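Local coordinates for probable outer membrane protein (Pseudomonas aeruginosa, PDB 3DWO) that probably carries long-chain fatty acids and other hydrophobic compounds across the outer membrane as a beta-barrel channel of the FadL family, at residues T309-F314 and Y331-T336; N335-A340 and Y359-T364; G2-T7 and L282-Y287. All blocks are in the same frame, centred on the assembly; numbering follows the deposited sequence.

Contact 1: residues T309-F314 and Y331-T336; sequences TEWSSF and YTYRNT. With C8E ((hydroxyethyloxy)tri(ethyloxy)octane), chain D.
Thr336 O takes two donors. Thr309 N gives a bond of 2.9 Å, and a water that also contacts Thr309 OG1 adds a weak one. Thr336 N returns a bond to Thr309 O, which closes an antiparallel hydrogen-bonded pair. The two threonine side chains lie side by side, and Thr309 CB meets Thr336 CG2 tightly at 3.4 Å. Past this pair the regular ladder ends, but the two backbones stay close. Tyr333 N donates to Phe314 O at 3.0 Å.

Trp311, Phe314, Tyr331 and Tyr333 form an aromatic cluster. Phe314 CG is anti to the backbone N (chi1 -172°). This brings the ring edge over the middle of the Tyr333 ring, with CD2 3.3 Å above its plane. The two planes stand at 72°. Tyr333 in turn sends its own edge to a face of Trp311 in an offset edge-to-face pair, with Tyr333 CD2 3.3 Å from Trp311 CE3. The Phe314 and Tyr331 rings are nearly parallel but slid apart. Detergent C3 lies over one face of Tyr331, whose OH is bonded to Asp370 and Arg372. The detergent tail lies against Tyr331, Tyr333 and Phe314, so this part of the cluster can take an alkyl chain.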
loop_
_atom_site.group_PDB
_atom_site.type_symbol
_atom_site.label_atom_id
_atom_site.label_comp_id
_atom_site.label_asym_id
_atom_site.label_seq_id
_atom_site.Cartn_x
_atom_site.Cartn_y
_atom_site.Cartn_z
ATOM N N THR A 309 -8.491 9.318 -4.384
ATOM C CA THR A 309 -7.692 8.278 -5.010
ATOM C C THR A 309 -8.580 7.389 -5.867
ATOM O O THR A 309 -9.594 6.871 -5.394
ATOM C CB THR A 309 -6.974 7.442 -3.949
ATOM O OG1 THR A 309 -6.206 8.319 -3.119
ATOM C CG2 THR A 309 -6.034 6.432 -4.600
ATOM N N GLU A 310 -8.199 7.226 -7.131
ATOM C CA GLU A 310 -8.973 6.418 -8.065
ATOM C C GLU A 310 -8.652 4.930 -7.921
ATOM O O GLU A 310 -8.175 4.283 -8.852
ATOM C CB GLU A 310 -8.711 6.894 -9.499
ATOM C CG GLU A 310 -9.665 6.307 -10.530
ATOM C CD GLU A 310 -9.538 6.971 -11.894
ATOM O OE1 GLU A 310 -8.397 7.171 -12.368
ATOM O OE2 GLU A 310 -10.586 7.283 -12.495
ATOM N N TRP A 311 -8.917 4.403 -6.735
ATOM C CA TRP A 311 -8.665 3.004 -6.435
ATOM C C TRP A 311 -9.551 2.087 -7.262
ATOM O O TRP A 311 -9.343 0.876 -7.294
ATOM C CB TRP A 311 -8.920 2.730 -4.949
ATOM C CG TRP A 311 -7.714 2.826 -4.078
ATOM C CD1 TRP A 311 -7.494 3.726 -3.075
ATOM C CD2 TRP A 311 -6.592 1.933 -4.069
ATOM N NE1 TRP A 311 -6.306 3.443 -2.434
ATOM C CE2 TRP A 311 -5.734 2.348 -3.024
ATOM C CE3 TRP A 311 -6.231 0.820 -4.842
ATOM C CZ2 TRP A 311 -4.537 1.687 -2.729
ATOM C CZ3 TRP A 311 -5.038 0.160 -4.551
ATOM C CH2 TRP A 311 -4.205 0.598 -3.499
ATOM N N SER A 312 -10.540 2.665 -7.927
ATOM C CA SER A 312 -11.464 1.889 -8.733
ATOM C C SER A 312 -10.777 1.116 -9.858
ATOM O O SER A 312 -11.364 0.190 -10.428
ATOM C CB SER A 312 -12.535 2.804 -9.321
ATOM O OG SER A 312 -13.571 2.023 -9.882
ATOM N N SER A 313 -9.541 1.492 -10.188
ATOM C CA SER A 313 -8.818 0.794 -11.239
ATOM C C SER A 313 -8.426 -0.607 -10.764
ATOM O O SER A 313 -8.165 -1.490 -11.579
ATOM C CB SER A 313 -7.572 1.584 -11.665
ATOM O OG SER A 313 -6.593 1.619 -10.642
ATOM N N PHE A 314 -8.382 -0.818 -9.450
ATOM C CA PHE A 314 -8.045 -2.140 -8.930
ATOM C C PHE A 314 -9.322 -2.976 -8.875
ATOM O O PHE A 314 -9.962 -3.101 -7.829
ATOM C CB PHE A 314 -7.425 -2.047 -7.533
ATOM C CG PHE A 314 -6.885 -3.357 -7.033
ATOM C CD1 PHE A 314 -5.873 -4.016 -7.736
ATOM C CD2 PHE A 314 -7.391 -3.943 -5.876
ATOM C CE1 PHE A 314 -5.375 -5.238 -7.295
ATOM C CE2 PHE A 314 -6.898 -5.173 -5.422
ATOM C CZ PHE A 314 -5.890 -5.820 -6.131
ATOM N N TYR A 331 -11.735 -7.885 -6.772
ATOM C CA TYR A 331 -11.575 -7.091 -5.571
ATOM C C TYR A 331 -12.453 -5.854 -5.645
ATOM O O TYR A 331 -12.912 -5.356 -4.621
ATOM C CB TYR A 331 -10.106 -6.716 -5.376
ATOM C CG TYR A 331 -9.300 -7.833 -4.750
ATOM C CD1 TYR A 331 -9.595 -8.290 -3.464
ATOM C CD2 TYR A 331 -8.255 -8.446 -5.444
ATOM C CE1 TYR A 331 -8.870 -9.331 -2.880
ATOM C CE2 TYR A 331 -7.521 -9.492 -4.871
ATOM C CZ TYR A 331 -7.831 -9.928 -3.590
ATOM O OH TYR A 331 -7.096 -10.945 -3.010
ATOM N N THR A 332 -12.688 -5.380 -6.866
ATOM C CA THR A 332 -13.530 -4.211 -7.122
ATOM C C THR A 332 -13.428 -3.088 -6.089
ATOM O O THR A 332 -14.424 -2.693 -5.487
ATOM C CB THR A 332 -15.013 -4.625 -7.240
ATOM O OG1 THR A 332 -15.387 -5.390 -6.088
ATOM C CG2 THR A 332 -15.232 -5.477 -8.485
ATOM N N TYR A 333 -12.218 -2.578 -5.889
ATOM C CA TYR A 333 -11.986 -1.482 -4.954
ATOM C C TYR A 333 -12.805 -0.261 -5.360
ATOM O O TYR A 333 -13.111 -0.076 -6.535
ATOM C CB TYR A 333 -10.507 -1.097 -4.959
ATOM C CG TYR A 333 -9.630 -1.896 -4.025
ATOM C CD1 TYR A 333 -9.995 -3.175 -3.596
ATOM C CD2 TYR A 333 -8.420 -1.376 -3.582
ATOM C CE1 TYR A 333 -9.168 -3.910 -2.739
ATOM C CE2 TYR A 333 -7.588 -2.098 -2.734
ATOM C CZ TYR A 333 -7.965 -3.359 -2.314
ATOM O OH TYR A 333 -7.141 -4.044 -1.448
ATOM N N ARG A 334 -13.136 0.576 -4.385
ATOM C CA ARG A 334 -13.901 1.793 -4.638
ATOM C C ARG A 334 -12.976 3.006 -4.566
ATOM O O ARG A 334 -11.952 2.979 -3.875
ATOM C CB ARG A 334 -15.012 1.956 -3.585
ATOM C CG ARG A 334 -14.487 2.037 -2.158
ATOM C CD ARG A 334 -15.533 2.488 -1.127
ATOM N NE ARG A 334 -14.932 2.624 0.207
ATOM C CZ ARG A 334 -15.563 3.092 1.283
ATOM N NH1 ARG A 334 -16.831 3.481 1.205
ATOM N NH2 ARG A 334 -14.922 3.177 2.444
ATOM N N ASN A 335 -13.331 4.069 -5.284
ATOM C CA ASN A 335 -12.537 5.288 -5.236
ATOM C C ASN A 335 -12.617 5.772 -3.798
ATOM O O ASN A 335 -13.578 5.464 -3.089
ATOM C CB ASN A 335 -13.090 6.342 -6.186
ATOM C CG ASN A 335 -12.864 5.983 -7.632
ATOM O OD1 ASN A 335 -11.930 5.248 -7.958
ATOM N ND2 ASN A 335 -13.704 6.512 -8.513
ATOM N N THR A 336 -11.633 6.551 -3.368
ATOM C CA THR A 336 -11.617 6.984 -1.984
ATOM C C THR A 336 -11.260 8.452 -1.737
ATOM O O THR A 336 -10.739 9.140 -2.616
ATOM C CB THR A 336 -10.634 6.103 -1.207
ATOM O OG1 THR A 336 -10.830 6.290 0.196
ATOM C CG2 THR A 336 -9.210 6.472 -1.565
HETATM C C1 C8E D . -8.552 -6.543 -0.026
HETATM C C2 C8E D . -7.431 -7.373 -0.454
HETATM C C3 C8E D . -6.762 -6.940 -1.674
HETATM C C4 C8E D . -5.628 -7.825 -1.876
HETATM C C5 C8E D . -4.652 -7.157 -2.772
HETATM C C6 C8E D . -3.344 -7.770 -2.634
HETATM C C7 C8E D . -2.750 -7.380 -3.901
HETATM C C8 C8E D . -1.326 -7.026 -3.683
HETATM O O9 C8E D . -0.206 -7.501 -4.418
HETATM C C10 C8E D . 0.059 -8.890 -4.438
HETATM C C11 C8E D . 1.278 -9.057 -5.290
HETATM O O12 C8E D . 0.911 -9.388 -6.641
HETATM C C13 C8E D . 1.275 -10.730 -7.090
HETATM C C14 C8E D . 0.453 -12.037 -6.856
HETATM O O15 C8E D . 0.002 -13.077 -7.774
HETATM C C16 C8E D . -1.306 -12.796 -8.314
HETATM C C17 C8E D . -2.478 -13.370 -7.495
HETATM O O18 C8E D . -2.321 -14.401 -6.497
HETATM C C19 C8E D . -2.464 -15.746 -7.029
HETATM C C20 C8E D . -3.509 -16.784 -6.476
HETATM O O21 C8E D . -3.098 -17.716 -5.464
HETATM O O HOH W 1 -7.959 9.208 -1.097
HETATM O O HOH W 2 -13.235 6.590 -11.355
#

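Contact 2: residues N335-A340 and Y359-T364. With C8E ((hydroxyethyloxy)tri(ethyloxy)octane), chain K.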
loop_
_atom_site.group_PDB
_atom_site.type_symbol
_atom_site.label_atom_id
_atom_site.label_comp_id
_atom_site.label_asym_id
_atom_site.label_seq_id
_atom_site.Cartn_x
_atom_site.Cartn_y
_atom_site.Cartn_z
ATOM N N ASN A 335 -13.331 4.069 -5.284
ATOM C CA ASN A 335 -12.537 5.288 -5.236
ATOM C C ASN A 335 -12.617 5.772 -3.798
ATOM O O ASN A 335 -13.578 5.464 -3.089
ATOM C CB ASN A 335 -13.090 6.342 -6.186
ATOM C CG ASN A 335 -12.864 5.983 -7.632
ATOM O OD1 ASN A 335 -11.930 5.248 -7.958
ATOM N ND2 ASN A 335 -13.704 6.512 -8.513
ATOM N N THR A 336 -11.633 6.551 -3.368
ATOM C CA THR A 336 -11.617 6.984 -1.984
ATOM C C THR A 336 -11.260 8.452 -1.737
ATOM O O THR A 336 -10.739 9.140 -2.616
ATOM C CB THR A 336 -10.634 6.103 -1.207
ATOM O OG1 THR A 336 -10.830 6.290 0.196
ATOM C CG2 THR A 336 -9.210 6.472 -1.565
ATOM N N TRP A 337 -11.554 8.915 -0.525
ATOM C CA TRP A 337 -11.258 10.283 -0.112
ATOM C C TRP A 337 -10.451 10.234 1.174
ATOM O O TRP A 337 -10.613 9.325 1.984
ATOM C CB TRP A 337 -12.539 11.086 0.168
ATOM C CG TRP A 337 -13.256 11.599 -1.047
ATOM C CD1 TRP A 337 -14.340 11.039 -1.658
ATOM C CD2 TRP A 337 -12.928 12.768 -1.804
ATOM N NE1 TRP A 337 -14.709 11.787 -2.752
ATOM C CE2 TRP A 337 -13.857 12.855 -2.864
ATOM C CE3 TRP A 337 -11.936 13.753 -1.692
ATOM C CZ2 TRP A 337 -13.825 13.885 -3.807
ATOM C CZ3 TRP A 337 -11.901 14.775 -2.628
ATOM C CH2 TRP A 337 -12.842 14.834 -3.674
ATOM N N THR A 338 -9.579 11.215 1.353
ATOM C CA THR A 338 -8.781 11.314 2.559
ATOM C C THR A 338 -8.698 12.805 2.885
ATOM O O THR A 338 -8.162 13.600 2.113
ATOM C CB THR A 338 -7.370 10.663 2.367
ATOM O OG1 THR A 338 -6.509 11.019 3.459
ATOM C CG2 THR A 338 -6.757 11.091 1.071
ATOM N N LEU A 339 -9.278 13.181 4.021
ATOM C CA LEU A 339 -9.300 14.572 4.444
ATOM C C LEU A 339 -8.418 14.761 5.669
ATOM O O LEU A 339 -8.439 13.950 6.594
ATOM C CB LEU A 339 -10.735 14.994 4.768
ATOM C CG LEU A 339 -11.803 14.523 3.778
ATOM C CD1 LEU A 339 -13.184 14.864 4.316
ATOM C CD2 LEU A 339 -11.575 15.166 2.424
ATOM N N ALA A 340 -7.642 15.837 5.667
ATOM C CA ALA A 340 -6.747 16.120 6.776
ATOM C C ALA A 340 -6.744 17.602 7.110
ATOM O O ALA A 340 -6.969 18.453 6.249
ATOM C CB ALA A 340 -5.333 15.667 6.433
ATOM N N TYR A 359 -8.860 11.797 8.066
ATOM C CA TYR A 359 -9.834 10.738 7.879
ATOM C C TYR A 359 -9.471 10.107 6.547
ATOM O O TYR A 359 -9.388 10.794 5.533
ATOM C CB TYR A 359 -11.251 11.302 7.843
ATOM C CG TYR A 359 -12.258 10.335 7.273
ATOM C CD1 TYR A 359 -12.830 10.556 6.021
ATOM C CD2 TYR A 359 -12.606 9.175 7.959
ATOM C CE1 TYR A 359 -13.720 9.648 5.463
ATOM C CE2 TYR A 359 -13.500 8.254 7.408
ATOM C CZ TYR A 359 -14.049 8.499 6.158
ATOM O OH TYR A 359 -14.915 7.589 5.591
ATOM N N ASP A 360 -9.252 8.798 6.557
ATOM C CA ASP A 360 -8.844 8.089 5.357
ATOM C C ASP A 360 -9.731 6.879 5.064
ATOM O O ASP A 360 -9.736 5.911 5.820
ATOM C CB ASP A 360 -7.385 7.664 5.533
ATOM C CG ASP A 360 -6.753 7.180 4.252
ATOM O OD1 ASP A 360 -6.969 7.809 3.195
ATOM O OD2 ASP A 360 -6.019 6.175 4.312
ATOM N N GLN A 361 -10.477 6.940 3.961
ATOM C CA GLN A 361 -11.374 5.850 3.581
ATOM C C GLN A 361 -10.644 4.667 2.974
ATOM O O GLN A 361 -9.727 4.838 2.176
ATOM C CB GLN A 361 -12.401 6.307 2.547
ATOM C CG GLN A 361 -13.374 7.355 2.988
ATOM C CD GLN A 361 -14.401 7.619 1.912
ATOM O OE1 GLN A 361 -14.063 7.727 0.733
ATOM N NE2 GLN A 361 -15.664 7.728 2.307
ATOM N N THR A 362 -11.077 3.464 3.336
ATOM C CA THR A 362 -10.479 2.261 2.786
ATOM C C THR A 362 -11.153 1.987 1.448
ATOM O O THR A 362 -12.350 2.226 1.295
ATOM C CB THR A 362 -10.717 1.049 3.694
ATOM O OG1 THR A 362 -10.126 -0.111 3.095
ATOM C CG2 THR A 362 -12.220 0.806 3.886
ATOM N N PRO A 363 -10.388 1.510 0.453
ATOM C CA PRO A 363 -10.952 1.209 -0.866
ATOM C C PRO A 363 -11.547 -0.200 -0.906
ATOM O O PRO A 363 -12.204 -0.585 -1.876
ATOM C CB PRO A 363 -9.751 1.358 -1.794
ATOM C CG PRO A 363 -8.635 0.849 -0.940
ATOM C CD PRO A 363 -8.912 1.509 0.400
ATOM N N THR A 364 -11.308 -0.971 0.151
ATOM C CA THR A 364 -11.830 -2.333 0.219
ATOM C C THR A 364 -13.317 -2.277 0.550
ATOM O O THR A 364 -13.815 -1.256 1.015
ATOM C CB THR A 364 -11.117 -3.154 1.319
ATOM O OG1 THR A 364 -11.365 -2.558 2.601
ATOM C CG2 THR A 364 -9.598 -3.190 1.070
HETATM C C1 C8E K . -17.071 11.288 2.883
HETATM C C2 C8E K . -16.322 12.433 2.383
HETATM C C3 C8E K . -16.931 13.106 1.236
HETATM C C4 C8E K . -15.856 13.738 0.492
HETATM C C5 C8E K . -16.236 15.136 0.170
HETATM C C6 C8E K . -15.140 16.036 0.482
HETATM C C7 C8E K . -15.079 16.798 -0.753
HETATM C C8 C8E K . -13.931 17.719 -0.689
#
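Strands 336-346 and 351-360 form a beta hairpin of the barrel wall, and this contact lies at the end of the hairpin away from its turn. Leu339 and Tyr359 make an antiparallel hydrogen-bonded pair. Leu339 N donates to Tyr359 O at 2.8 Å, and Tyr359 N donates to Leu339 O at 2.6 Å. Thr338 and Asp360 follow as a non-hydrogen-bonded pair. Their side chains lie side by side on the same face, without a hydrogen bond between them.

The ladder changes at Gln361. Its N still gives a nearly straight bond to Trp337 O, at 3.1 Å. The return bond does not go to the backbone. Trp337 N donates instead to the side-chain oxygen OE1 of Gln361 at 3.0 Å. The donor is tilted 26° from the plane of that carbonyl. Gln361 CG is anti to its own carbonyl carbon (chi1 -64°), and the chain beyond runs extended beside Trp337, which puts the amide next to the strand edge. The amide NE2 also makes a weak bond to Tyr359 OH. The side-chain amide thus stands in for a main-chain acceptor where the strand passes into loop.

Trp337 turns one face to the detergent, whose C4 lies 3.6 Å above the ring plane, offset toward the rim. Leu339 CD2 is 4.2 Å from C6 of the same tail. Thr338 and Asp360 are on the other face, where Asp360 OD2 has a weak bond to the N-terminal Ala1 N. Trp337 also meets the ring of Trp308 on the adjacent strand. Apolar side chains against an alkyl tail on one face, with polar side chains on the other, are characteristic of an antiparallel transmembrane beta barrel.

Contact 3: residues G2-T7 and L282-Y287; sequences GFMVPT and LDIPAY
The backbones of Met4 and Ile284 come no nearer than 8.2 Å between CA atoms, and the two segments run at 47° to each other, so side chains alone bridge the gap. The contact is apolar, and neither segment gives a hydrogen bond to the other.

Met4 carries most of it. Its CG is anti to the carbonyl carbon, and the chain then bends at chi2 (-121°) and chi3 (79°). The bends bring SD against the proline ring of Pro285, with Met4 SD to Pro285 CG at 3.4 Å. The methyl CE is turned to Ile284, where it lies 3.5 Å from CG2. The Met4 and Ile284 side chains meet at about a right angle. One bent side chain therefore touches two neighbouring residues with different atoms.

Phe3 makes a second, smaller patch. Its ring and the Leu282 side chain come from opposite directions, and Phe3 CE2 is 3.6 Å from Leu282 CD1. Leu282 reaches it by holding CG anti to its backbone N. Thr7 and Tyr287 approach only loosely at the far end.

Trp311 lies beside this patch, edge-to-face with Phe3 and in touch with Met4. The two main chains are secured separately, Phe3 and Val5 by backbone hydrogen bonds to strand 110-125, Leu282 and Ile284 by backbone hydrogen bonds to strand 226-248. In FadL relatives the N-terminal segment plugs the barrel interior, and the largely buried contact near the centre of the chain is consistent with that role. The contact thus packs the N-terminal segment, which comes before helix 10-14, against the link between strands 275-281 and 287-295, while Tyr287 at its end stacks on His233 and touches Phe31 of helix 29-32.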
loop_
_atom_site.group_PDB
_atom_site.type_symbol
_atom_site.label_atom_id
_atom_site.label_comp_id
_atom_site.label_asym_id
_atom_site.label_seq_id
_atom_site.Cartn_x
_atom_site.Cartn_y
_atom_site.Cartn_z
ATOM N N GLY A 2 -5.732 1.103 1.582
ATOM C CA GLY A 2 -5.271 -0.163 1.023
ATOM C C GLY A 2 -3.773 -0.367 1.123
ATOM O O GLY A 2 -3.241 -0.528 2.222
ATOM N N PHE A 3 -3.076 -0.385 -0.011
ATOM C CA PHE A 3 -1.628 -0.548 0.050
ATOM C C PHE A 3 -0.852 0.643 -0.494
ATOM O O PHE A 3 0.305 0.519 -0.900
ATOM C CB PHE A 3 -1.164 -1.846 -0.624
ATOM C CG PHE A 3 -1.903 -2.193 -1.877
ATOM C CD1 PHE A 3 -3.119 -2.867 -1.814
ATOM C CD2 PHE A 3 -1.375 -1.867 -3.123
ATOM C CE1 PHE A 3 -3.799 -3.214 -2.978
ATOM C CE2 PHE A 3 -2.049 -2.209 -4.296
ATOM C CZ PHE A 3 -3.262 -2.884 -4.220
ATOM N N MET A 4 -1.495 1.804 -0.505
ATOM C CA MET A 4 -0.830 3.021 -0.939
ATOM C C MET A 4 -0.323 3.680 0.339
ATOM O O MET A 4 -0.987 3.635 1.375
ATOM C CB MET A 4 -1.798 3.945 -1.674
ATOM C CG MET A 4 -2.083 3.495 -3.095
ATOM S SD MET A 4 -1.635 4.732 -4.291
ATOM C CE MET A 4 0.122 4.490 -4.353
ATOM N N VAL A 5 0.857 4.283 0.263
ATOM C CA VAL A 5 1.464 4.906 1.429
ATOM C C VAL A 5 1.689 6.401 1.227
ATOM O O VAL A 5 2.002 6.843 0.124
ATOM C CB VAL A 5 2.825 4.241 1.730
ATOM C CG1 VAL A 5 3.436 4.825 2.993
ATOM C CG2 VAL A 5 2.645 2.743 1.866
ATOM N N PRO A 6 1.520 7.199 2.293
ATOM C CA PRO A 6 1.722 8.651 2.212
ATOM C C PRO A 6 3.182 8.922 1.854
ATOM O O PRO A 6 4.088 8.355 2.468
ATOM C CB PRO A 6 1.392 9.123 3.626
ATOM C CG PRO A 6 0.370 8.128 4.077
ATOM C CD PRO A 6 0.954 6.826 3.604
ATOM N N THR A 7 3.404 9.779 0.864
ATOM C CA THR A 7 4.755 10.113 0.419
ATOM C C THR A 7 5.147 11.512 0.908
ATOM O O THR A 7 5.207 12.463 0.121
ATOM C CB THR A 7 4.835 10.057 -1.127
ATOM O OG1 THR A 7 3.938 11.025 -1.693
ATOM C CG2 THR A 7 4.430 8.667 -1.626
ATOM N N LEU A 282 -0.767 -4.783 -11.583
ATOM C CA LEU A 282 -0.988 -4.150 -10.289
ATOM C C LEU A 282 -0.674 -2.669 -10.498
ATOM O O LEU A 282 0.292 -2.134 -9.952
ATOM C CB LEU A 282 -0.066 -4.765 -9.230
ATOM C CG LEU A 282 -0.402 -4.632 -7.734
ATOM C CD1 LEU A 282 -0.380 -3.180 -7.321
ATOM C CD2 LEU A 282 -1.765 -5.225 -7.447
ATOM N N ASP A 283 -1.491 -2.015 -11.319
ATOM C CA ASP A 283 -1.298 -0.599 -11.617
ATOM C C ASP A 283 -1.393 0.263 -10.366
ATOM O O ASP A 283 -2.264 0.053 -9.518
ATOM C CB ASP A 283 -2.338 -0.106 -12.631
ATOM C CG ASP A 283 -2.227 -0.798 -13.981
ATOM O OD1 ASP A 283 -1.178 -1.418 -14.275
ATOM O OD2 ASP A 283 -3.198 -0.703 -14.763
ATOM N N ILE A 284 -0.492 1.230 -10.250
ATOM C CA ILE A 284 -0.517 2.140 -9.117
ATOM C C ILE A 284 -1.628 3.133 -9.445
ATOM O O ILE A 284 -1.555 3.856 -10.437
ATOM C CB ILE A 284 0.831 2.863 -8.962
ATOM C CG1 ILE A 284 1.949 1.824 -8.834
ATOM C CG2 ILE A 284 0.812 3.758 -7.725
ATOM C CD1 ILE A 284 3.339 2.416 -8.706
ATOM N N PRO A 285 -2.678 3.178 -8.615
ATOM C CA PRO A 285 -3.813 4.077 -8.829
ATOM C C PRO A 285 -3.512 5.567 -8.946
ATOM O O PRO A 285 -2.609 6.091 -8.301
ATOM C CB PRO A 285 -4.734 3.758 -7.651
ATOM C CG PRO A 285 -3.775 3.357 -6.584
ATOM C CD PRO A 285 -2.796 2.487 -7.319
ATOM N N ALA A 286 -4.289 6.233 -9.793
ATOM C CA ALA A 286 -4.164 7.664 -10.007
ATOM C C ALA A 286 -4.827 8.348 -8.824
ATOM O O ALA A 286 -5.709 7.777 -8.187
ATOM C CB ALA A 286 -4.876 8.067 -11.299
ATOM N N TYR A 287 -4.388 9.560 -8.514
ATOM C CA TYR A 287 -4.999 10.303 -7.431
ATOM C C TYR A 287 -4.764 11.791 -7.605
ATOM O O TYR A 287 -3.820 12.206 -8.273
ATOM C CB TYR A 287 -4.472 9.840 -6.067
ATOM C CG TYR A 287 -2.991 10.034 -5.841
ATOM C CD1 TYR A 287 -2.072 9.062 -6.235
ATOM C CD2 TYR A 287 -2.515 11.168 -5.185
ATOM C CE1 TYR A 287 -0.715 9.208 -5.972
ATOM C CE2 TYR A 287 -1.160 11.329 -4.919
ATOM C CZ TYR A 287 -0.264 10.342 -5.312
ATOM O OH TYR A 287 1.077 10.478 -5.024
#

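Overall arrangement
Along the chain, residues 2-7 and 282-287 of contact 3 come first, then contact 1, then contact 2. Contacts 1 and 2 share Asn335 and Thr336, where the loop enters strand 336-346. Their centres are about 10 Å apart, as are those of contacts 1 and 3; contacts 2 and 3 are about 12 Å apart. Trp311 links all three, packing on Pro363 of contact 2 and on Phe3 and Met4 of contact 3. Through its Thr309-Thr336 pair contact 1 joins strand 300-309 to strand 336-346, and contact 2 carries the pairing on to strand 351-360. Contact 3 packs the N-terminal segment against the 282-287 link, consistent with the plug of FadL relatives.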